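Local coordinates for Amuc_1102 (Akkermansia muciniphila, PDB 7DSZ), which has an immunoglobulin-like fold related to archaeal type IV pilus proteins and probably serves in a pilus-like assembly, though its exact role is not established, at residues Gly131-Tyr143 / Tyr151-Thr163. Residues are numbered along the deposited sequence; the frame is centred on the assembly and turned at random.
Sequences GKWVKYQGVVVEY and YSSERGKMEKWWT
Gln137 and Trp161 meet where the antiparallel beta hairpin of strands 134-143 and 146-152, part of the immunoglobulin-like fold, gives way to a loop that turns back over the sheet. Gln137 O takes two donors from opposite faces of its carbonyl plane: Ser153 N at 3.0 Å, and Trp161 NE1, which, with the oxygen in the plane of the indole, comes from above the carbonyl plane at a nearly straight N-H...O angle of 171°. Over one face of that indole sits Tyr136 CB, 3.5 Å from the centroid of the five-membered ring in a CH-pi contact; Trp162 CE3 lies against the opposite face, offset toward the rim. Without the indole, with an alanine here instead, Gln137 O would probably lose one of its two donors and a gap would be likely to open between Tyr136 CB and the Trp162 ring. The Tyr136 ring itself takes the Glu154 carboxylate at its edge, the two planes 85° apart, while Met158 CE reaches its hydroxyl end.

On the same face of the sheet, Gly138 has no side chain, so Trp162 CZ3 comes to 3.7 Å from its CA; beyond it Val140 CG2 touches Trp162 CZ2, and Tyr79 of strand 70-83 stacks on the indole. The other face carries Val139 and Tyr151, a hydrogen-bonded pair. With CG roughly anti to the backbone N (chi1 151°), the Tyr151 ring runs past Val139 CG2 toward Gln137, whose NE2 donates to Tyr151 OH at 3.0 Å and also to Leu26 O.

Farther out, Ser152 OG accepts from Glu154 N, an ST turn, and separately donates to Glu159 O, tying the two ends of the loop. Ser153 OG accepts from Gln137 N and donates to Glu154 OE2, 2.7 Å away on the anti side of the carboxylate.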
ATOM      1  N   GLY C 131       1.329 -30.510   9.144  1.00 47.99           N
ATOM      2  CA  GLY C 131       1.792 -30.662  10.507  1.00 49.42           C
ATOM      3  C   GLY C 131       1.439 -29.475  11.389  1.00 48.99           C
ATOM      4  O   GLY C 131       0.727 -28.542  11.002  1.00 43.37           O
ATOM      5  N   LYS C 132       1.941 -29.544  12.623  1.00 46.87           N
ATOM      6  CA  LYS C 132       1.866 -28.420  13.555  1.00 43.66           C
ATOM      7  C   LYS C 132       3.104 -27.550  13.360  1.00 40.96           C
ATOM      8  O   LYS C 132       4.038 -27.536  14.166  1.00 41.40           O
ATOM      9  CB  LYS C 132       1.750 -28.911  14.993  1.00 53.14           C
ATOM     10  CG  LYS C 132       0.391 -29.485  15.336  1.00 59.49           C
ATOM     11  CD  LYS C 132      -0.709 -28.449  15.174  1.00 60.81           C
ATOM     12  CE  LYS C 132      -1.993 -29.113  14.715  1.00 61.49           C
ATOM     13  NZ  LYS C 132      -2.186 -30.431  15.383  1.00 58.82           N
ATOM     14  N   TRP C 133       3.103 -26.823  12.243  1.00 32.55           N
ATOM     15  CA  TRP C 133       4.282 -26.044  11.907  1.00 26.34           C
ATOM     16  C   TRP C 133       4.400 -24.767  12.724  1.00 22.19           C
ATOM     17  O   TRP C 133       5.481 -24.179  12.769  1.00 25.46           O
ATOM     18  CB  TRP C 133       4.298 -25.729  10.410  1.00 30.71           C
ATOM     19  CG  TRP C 133       3.081 -25.028   9.856  1.00 26.21           C
ATOM     20  CD1 TRP C 133       1.942 -25.612   9.363  1.00 28.69           C
ATOM     21  CD2 TRP C 133       2.918 -23.614   9.671  1.00 21.81           C
ATOM     22  NE1 TRP C 133       1.075 -24.642   8.900  1.00 28.14           N
ATOM     23  CE2 TRP C 133       1.652 -23.409   9.079  1.00 27.97           C
ATOM     24  CE3 TRP C 133       3.721 -22.502   9.951  1.00 23.58           C
ATOM     25  CZ2 TRP C 133       1.168 -22.130   8.763  1.00 22.81           C
ATOM     26  CZ3 TRP C 133       3.244 -21.240   9.642  1.00 21.63           C
ATOM     27  CH2 TRP C 133       1.970 -21.062   9.068  1.00 21.30           C
ATOM     28  N   VAL C 134       3.333 -24.335  13.387  1.00 25.42           N
ATOM     29  CA  VAL C 134       3.402 -23.201  14.302  1.00 23.64           C
ATOM     30  C   VAL C 134       3.784 -23.737  15.679  1.00 24.05           C
ATOM     31  O   VAL C 134       2.983 -24.409  16.333  1.00 28.51           O
ATOM     32  CB  VAL C 134       2.071 -22.441  14.358  1.00 24.15           C
ATOM     33  CG1 VAL C 134       2.206 -21.236  15.281  1.00 26.91           C
ATOM     34  CG2 VAL C 134       1.629 -22.021  12.958  1.00 24.53           C
ATOM     35  N   LYS C 135       4.991 -23.416  16.137  1.00 24.52           N
ATOM     36  CA  LYS C 135       5.487 -23.962  17.396  1.00 27.67           C
ATOM     37  C   LYS C 135       5.045 -23.142  18.601  1.00 31.44           C
ATOM     38  O   LYS C 135       4.587 -23.705  19.599  1.00 28.97           O
ATOM     39  CB  LYS C 135       7.016 -24.063  17.351  1.00 28.59           C
ATOM     40  CG  LYS C 135       7.509 -25.056  16.304  1.00 35.53           C
ATOM     41  CD  LYS C 135       6.678 -26.338  16.335  1.00 34.00           C
ATOM     42  CE  LYS C 135       7.197 -27.344  15.317  1.00 37.71           C
ATOM     43  NZ  LYS C 135       6.335 -28.550  15.217  1.00 43.39           N
ATOM     44  N   TYR C 136       5.176 -21.820  18.525  1.00 24.51           N
ATOM     45  CA  TYR C 136       4.733 -20.928  19.588  1.00 23.03           C
ATOM     46  C   TYR C 136       3.965 -19.752  18.999  1.00 26.25           C
ATOM     47  O   TYR C 136       4.228 -19.329  17.869  1.00 23.79           O
ATOM     48  CB  TYR C 136       5.899 -20.382  20.374  1.00 23.17           C
ATOM     49  CG  TYR C 136       6.781 -21.453  20.973  1.00 32.09           C
ATOM     50  CD1 TYR C 136       6.309 -22.270  21.982  1.00 36.49           C
ATOM     51  CD2 TYR C 136       8.079 -21.646  20.522  1.00 39.07           C
ATOM     52  CE1 TYR C 136       7.102 -23.250  22.545  1.00 42.47           C
ATOM     53  CE2 TYR C 136       8.891 -22.630  21.083  1.00 41.87           C
ATOM     54  CZ  TYR C 136       8.388 -23.424  22.093  1.00 38.72           C
ATOM     55  OH  TYR C 136       9.166 -24.402  22.659  1.00 43.07           O
ATOM     56  N   GLN C 137       3.027 -19.222  19.791  1.00 22.25           N
ATOM     57  CA  GLN C 137       2.245 -18.044  19.425  1.00 21.24           C
ATOM     58  C   GLN C 137       2.133 -17.110  20.623  1.00 21.50           C
ATOM     59  O   GLN C 137       2.065 -17.553  21.773  1.00 22.16           O
ATOM     60  CB  GLN C 137       0.813 -18.389  18.976  1.00 23.08           C
ATOM     61  CG  GLN C 137       0.743 -19.364  17.837  1.00 24.32           C
ATOM     62  CD  GLN C 137      -0.669 -19.588  17.328  1.00 25.64           C
ATOM     63  OE1 GLN C 137      -0.878 -19.788  16.132  1.00 25.48           O
ATOM     64  NE2 GLN C 137      -1.642 -19.591  18.239  1.00 24.27           N
ATOM     65  N   GLY C 138       2.080 -15.812  20.348  1.00 21.10           N
ATOM     66  CA  GLY C 138       1.810 -14.845  21.393  1.00 19.90           C
ATOM     67  C   GLY C 138       1.228 -13.579  20.807  1.00 21.53           C
ATOM     68  O   GLY C 138       1.540 -13.201  19.672  1.00 19.47           O
ATOM     69  N   VAL C 139       0.367 -12.922  21.585  1.00 18.29           N
ATOM     70  CA  VAL C 139      -0.201 -11.631  21.215  1.00 17.45           C
ATOM     71  C   VAL C 139      -0.153 -10.719  22.429  1.00 18.52           C
ATOM     72  O   VAL C 139      -0.641 -11.090  23.499  1.00 20.96           O
ATOM     73  CB  VAL C 139      -1.653 -11.760  20.714  1.00 16.23           C
ATOM     74  CG1 VAL C 139      -2.226 -10.379  20.394  1.00 17.07           C
ATOM     75  CG2 VAL C 139      -1.717 -12.682  19.486  1.00 16.83           C
ATOM     76  N   VAL C 140       0.420  -9.535  22.264  1.00 18.95           N
ATOM     77  CA  VAL C 140       0.467  -8.511  23.306  1.00 20.44           C
ATOM     78  C   VAL C 140      -0.272  -7.281  22.803  1.00 22.15           C
ATOM     79  O   VAL C 140       0.005  -6.798  21.703  1.00 20.86           O
ATOM     80  CB  VAL C 140       1.916  -8.156  23.687  1.00 22.17           C
ATOM     81  CG1 VAL C 140       1.935  -7.005  24.714  1.00 20.50           C
ATOM     82  CG2 VAL C 140       2.640  -9.392  24.230  1.00 22.81           C
ATOM     83  N   VAL C 141      -1.209  -6.771  23.605  1.00 16.77           N
ATOM     84  CA  VAL C 141      -2.002  -5.600  23.233  1.00 14.96           C
ATOM     85  C   VAL C 141      -1.583  -4.430  24.106  1.00 22.28           C
ATOM     86  O   VAL C 141      -1.550  -4.550  25.338  1.00 21.51           O
ATOM     87  CB  VAL C 141      -3.513  -5.856  23.390  1.00 19.30           C
ATOM     88  CG1 VAL C 141      -4.299  -4.628  22.906  1.00 20.26           C
ATOM     89  CG2 VAL C 141      -3.927  -7.108  22.621  1.00 20.98           C
ATOM     90  N   GLU C 142      -1.289  -3.294  23.478  1.00 18.45           N
ATOM     91  CA  GLU C 142      -0.940  -2.078  24.198  1.00 21.28           C
ATOM     92  C   GLU C 142      -1.968  -0.985  23.933  1.00 26.79           C
ATOM     93  O   GLU C 142      -2.500  -0.862  22.819  1.00 23.21           O
ATOM     94  CB  GLU C 142       0.460  -1.581  23.811  1.00 22.20           C
ATOM     95  CG  GLU C 142       1.567  -2.545  24.197  1.00 24.38           C
ATOM     96  CD  GLU C 142       2.957  -2.050  23.813  1.00 35.99           C
ATOM     97  OE1 GLU C 142       3.068  -0.947  23.247  1.00 41.51           O
ATOM     98  OE2 GLU C 142       3.940  -2.776  24.075  1.00 40.78           O
ATOM     99  N   TYR C 143      -2.253  -0.202  24.970  1.00 20.20           N
ATOM    100  CA  TYR C 143      -3.040   1.015  24.847  1.00 20.68           C
ATOM    101  C   TYR C 143      -2.211   2.164  25.399  1.00 25.97           C
ATOM    102  O   TYR C 143      -1.748   2.103  26.543  1.00 25.35           O
ATOM    103  CB  TYR C 143      -4.379   0.914  25.591  1.00 22.16           C
ATOM    104  CG  TYR C 143      -5.117   2.230  25.544  1.00 22.86           C
ATOM    105  CD1 TYR C 143      -5.691   2.674  24.360  1.00 25.32           C
ATOM    106  CD2 TYR C 143      -5.194   3.057  26.661  1.00 28.55           C
ATOM    107  CE1 TYR C 143      -6.343   3.882  24.290  1.00 27.80           C
ATOM    108  CE2 TYR C 143      -5.850   4.283  26.598  1.00 27.66           C
ATOM    109  CZ  TYR C 143      -6.421   4.686  25.406  1.00 34.40           C
ATOM    110  OH  TYR C 143      -7.077   5.896  25.303  1.00 29.99           O
ATOM    111  N   TYR C 151      -1.904 -12.778  25.273  1.00 20.75           N
ATOM    112  CA  TYR C 151      -2.261 -14.157  24.975  1.00 19.71           C
ATOM    113  C   TYR C 151      -0.974 -14.923  24.691  1.00 21.65           C
ATOM    114  O   TYR C 151      -0.058 -14.384  24.068  1.00 22.59           O
ATOM    115  CB  TYR C 151      -3.200 -14.273  23.761  1.00 22.47           C
ATOM    116  CG  TYR C 151      -2.995 -15.589  23.048  1.00 22.14           C
ATOM    117  CD1 TYR C 151      -3.639 -16.742  23.476  1.00 21.99           C
ATOM    118  CD2 TYR C 151      -2.110 -15.689  21.968  1.00 22.03           C
ATOM    119  CE1 TYR C 151      -3.406 -17.972  22.843  1.00 24.45           C
ATOM    120  CE2 TYR C 151      -1.874 -16.894  21.337  1.00 22.11           C
ATOM    121  CZ  TYR C 151      -2.511 -18.032  21.776  1.00 24.96           C
ATOM    122  OH  TYR C 151      -2.263 -19.218  21.121  1.00 24.92           O
ATOM    123  N   SER C 152      -0.896 -16.175  25.145  1.00 22.19           N
ATOM    124  CA  SER C 152       0.251 -17.002  24.783  1.00 22.89           C
ATOM    125  C   SER C 152      -0.191 -18.446  24.629  1.00 24.71           C
ATOM    126  O   SER C 152      -1.037 -18.921  25.384  1.00 23.75           O
ATOM    127  CB  SER C 152       1.372 -16.929  25.826  1.00 26.98           C
ATOM    128  OG  SER C 152       2.423 -17.827  25.477  1.00 26.42           O
ATOM    129  N   SER C 153       0.400 -19.145  23.649  1.00 22.38           N
ATOM    130  CA  SER C 153       0.164 -20.574  23.495  1.00 26.65           C
ATOM    131  C   SER C 153       0.826 -21.392  24.600  1.00 28.30           C
ATOM    132  O   SER C 153       0.504 -22.572  24.754  1.00 31.08           O
ATOM    133  CB  SER C 153       0.669 -21.071  22.132  1.00 25.14           C
ATOM    134  OG  SER C 153       2.082 -20.949  22.038  1.00 25.28           O
ATOM    135  N   GLU C 154       1.750 -20.805  25.350  1.00 25.36           N
ATOM    136  CA  GLU C 154       2.479 -21.515  26.391  1.00 32.27           C
ATOM    137  C   GLU C 154       2.047 -21.017  27.763  1.00 36.48           C
ATOM    138  O   GLU C 154       1.541 -19.899  27.921  1.00 30.95           O
ATOM    139  CB  GLU C 154       3.994 -21.335  26.231  1.00 30.94           C
ATOM    140  CG  GLU C 154       4.516 -21.569  24.811  1.00 34.49           C
ATOM    141  CD  GLU C 154       4.099 -22.907  24.231  1.00 43.96           C
ATOM    142  OE1 GLU C 154       4.397 -23.946  24.857  1.00 36.57           O
ATOM    143  OE2 GLU C 154       3.483 -22.919  23.131  1.00 44.96           O
ATOM    144  N   ARG C 155       2.271 -21.869  28.761  1.00 45.49           N
ATOM    145  CA  ARG C 155       2.006 -21.573  30.162  1.00 47.29           C
ATOM    146  C   ARG C 155       3.308 -21.580  30.954  1.00 52.40           C
ATOM    147  O   ARG C 155       4.368 -21.983  30.464  1.00 51.36           O
ATOM    148  CB  ARG C 155       1.022 -22.584  30.771  1.00 45.20           C
ATOM    149  CG  ARG C 155      -0.427 -22.368  30.386  1.00 49.70           C
ATOM    150  CD  ARG C 155      -0.842 -20.927  30.656  1.00 63.36           C
ATOM    151  NE  ARG C 155      -2.292 -20.725  30.624  1.00 72.33           N
ATOM    152  CZ  ARG C 155      -3.014 -20.596  29.512  1.00 68.19           C
ATOM    153  NH1 ARG C 155      -2.428 -20.662  28.317  1.00 62.51           N
ATOM    154  NH2 ARG C 155      -4.327 -20.404  29.593  1.00 68.28           N
ATOM    155  N   GLY C 156       3.208 -21.129  32.203  1.00 56.46           N
ATOM    156  CA  GLY C 156       4.323 -21.265  33.122  1.00 58.27           C
ATOM    157  C   GLY C 156       5.465 -20.334  32.774  1.00 64.33           C
ATOM    158  O   GLY C 156       5.264 -19.183  32.364  1.00 60.94           O
ATOM    159  N   LYS C 157       6.690 -20.839  32.949  1.00 68.75           N
ATOM    160  CA  LYS C 157       7.884 -20.049  32.669  1.00 65.89           C
ATOM    161  C   LYS C 157       8.037 -19.755  31.183  1.00 58.36           C
ATOM    162  O   LYS C 157       8.688 -18.770  30.818  1.00 59.31           O
ATOM    163  CB  LYS C 157       9.133 -20.771  33.188  1.00 71.00           C
ATOM    164  CG  LYS C 157       9.106 -21.089  34.681  1.00 77.19           C
ATOM    165  CD  LYS C 157      10.410 -21.741  35.137  1.00 81.93           C
ATOM    166  CE  LYS C 157      10.293 -22.304  36.549  1.00 75.30           C
ATOM    167  NZ  LYS C 157       9.309 -23.421  36.616  1.00 64.77           N
ATOM    168  N   MET C 158       7.451 -20.582  30.325  1.00 55.85           N
ATOM    169  CA  MET C 158       7.506 -20.385  28.886  1.00 50.78           C
ATOM    170  C   MET C 158       6.410 -19.461  28.370  1.00 48.70           C
ATOM    171  O   MET C 158       6.282 -19.298  27.146  1.00 37.97           O
ATOM    172  CB  MET C 158       7.426 -21.740  28.186  1.00 53.06           C
ATOM    173  CG  MET C 158       8.712 -22.522  28.278  1.00 53.47           C
ATOM    174  SD  MET C 158       9.952 -21.781  27.201  1.00 64.53           S
ATOM    175  CE  MET C 158       9.308 -22.253  25.596  1.00 52.52           C
ATOM    176  N   GLU C 159       5.627 -18.849  29.266  1.00 40.92           N
ATOM    177  CA  GLU C 159       4.480 -18.059  28.830  1.00 39.93           C
ATOM    178  C   GLU C 159       4.910 -16.914  27.926  1.00 31.68           C
ATOM    179  O   GLU C 159       4.378 -16.750  26.827  1.00 34.91           O
ATOM    180  CB  GLU C 159       3.700 -17.514  30.024  1.00 38.29           C
ATOM    181  CG  GLU C 159       2.423 -16.793  29.593  1.00 40.05           C
ATOM    182  CD  GLU C 159       2.001 -15.699  30.553  1.00 54.60           C
ATOM    183  OE1 GLU C 159       2.570 -15.626  31.664  1.00 58.45           O
ATOM    184  OE2 GLU C 159       1.102 -14.907  30.192  1.00 56.01           O
ATOM    185  N   LYS C 160       5.860 -16.102  28.375  1.00 27.93           N
ATOM    186  CA  LYS C 160       6.345 -14.985  27.568  1.00 29.75           C
ATOM    187  C   LYS C 160       7.600 -15.405  26.799  1.00 25.09           C
ATOM    188  O   LYS C 160       8.671 -14.806  26.898  1.00 29.56           O
ATOM    189  CB  LYS C 160       6.600 -13.765  28.442  1.00 35.05           C
ATOM    190  CG  LYS C 160       5.355 -13.184  29.093  1.00 34.16           C
ATOM    191  CD  LYS C 160       5.697 -11.895  29.827  1.00 45.41           C
ATOM    192  CE  LYS C 160       4.520 -11.381  30.652  1.00 52.76           C
ATOM    193  NZ  LYS C 160       4.910 -10.202  31.487  1.00 57.52           N
ATOM    194  N   TRP C 161       7.421 -16.455  25.994  1.00 28.47           N
ATOM    195  CA  TRP C 161       8.531 -17.060  25.266  1.00 29.21           C
ATOM    196  C   TRP C 161       9.217 -16.083  24.322  1.00 30.51           C
ATOM    197  O   TRP C 161      10.387 -16.293  23.988  1.00 30.01           O
ATOM    198  CB  TRP C 161       8.038 -18.288  24.492  1.00 28.52           C
ATOM    199  CG  TRP C 161       6.963 -17.959  23.466  1.00 27.41           C
ATOM    200  CD1 TRP C 161       5.608 -18.035  23.634  1.00 30.38           C
ATOM    201  CD2 TRP C 161       7.178 -17.496  22.130  1.00 28.49           C
ATOM    202  NE1 TRP C 161       4.966 -17.647  22.474  1.00 25.89           N
ATOM    203  CE2 TRP C 161       5.910 -17.309  21.538  1.00 25.88           C
ATOM    204  CE3 TRP C 161       8.322 -17.213  21.374  1.00 26.21           C
ATOM    205  CZ2 TRP C 161       5.757 -16.850  20.216  1.00 20.98           C
ATOM    206  CZ3 TRP C 161       8.169 -16.763  20.064  1.00 25.65           C
ATOM    207  CH2 TRP C 161       6.896 -16.589  19.501  1.00 22.44           C
ATOM    208  N   TRP C 162       8.529 -15.013  23.893  1.00 27.11           N
ATOM    209  CA  TRP C 162       9.143 -14.035  22.996  1.00 25.62           C
ATOM    210  C   TRP C 162      10.139 -13.123  23.701  1.00 27.61           C
ATOM    211  O   TRP C 162      10.789 -12.310  23.037  1.00 31.47           O
ATOM    212  CB  TRP C 162       8.060 -13.176  22.322  1.00 25.88           C
ATOM    213  CG  TRP C 162       7.110 -12.523  23.301  1.00 23.50           C
ATOM    214  CD1 TRP C 162       7.228 -11.284  23.865  1.00 24.10           C
ATOM    215  CD2 TRP C 162       5.899 -13.084  23.813  1.00 22.74           C
ATOM    216  NE1 TRP C 162       6.160 -11.047  24.711  1.00 23.56           N
ATOM    217  CE2 TRP C 162       5.331 -12.135  24.690  1.00 25.40           C
ATOM    218  CE3 TRP C 162       5.243 -14.306  23.622  1.00 23.31           C
ATOM    219  CZ2 TRP C 162       4.136 -12.367  25.371  1.00 22.77           C
ATOM    220  CZ3 TRP C 162       4.047 -14.535  24.287  1.00 23.56           C
ATOM    221  CH2 TRP C 162       3.510 -13.567  25.157  1.00 21.82           C
ATOM    222  N   THR C 163      10.261 -13.218  25.022  1.00 30.15           N
ATOM    223  CA  THR C 163      11.228 -12.435  25.779  1.00 30.05           C
ATOM    224  C   THR C 163      12.469 -13.250  26.120  1.00 38.14           C
ATOM    225  O   THR C 163      13.407 -12.715  26.714  1.00 44.24           O
ATOM    226  CB  THR C 163      10.590 -11.903  27.071  1.00 32.43           C
ATOM    227  OG1 THR C 163      10.281 -13.004  27.932  1.00 32.55           O
ATOM    228  CG2 THR C 163       9.301 -11.133  26.768  1.00 34.49           C
TER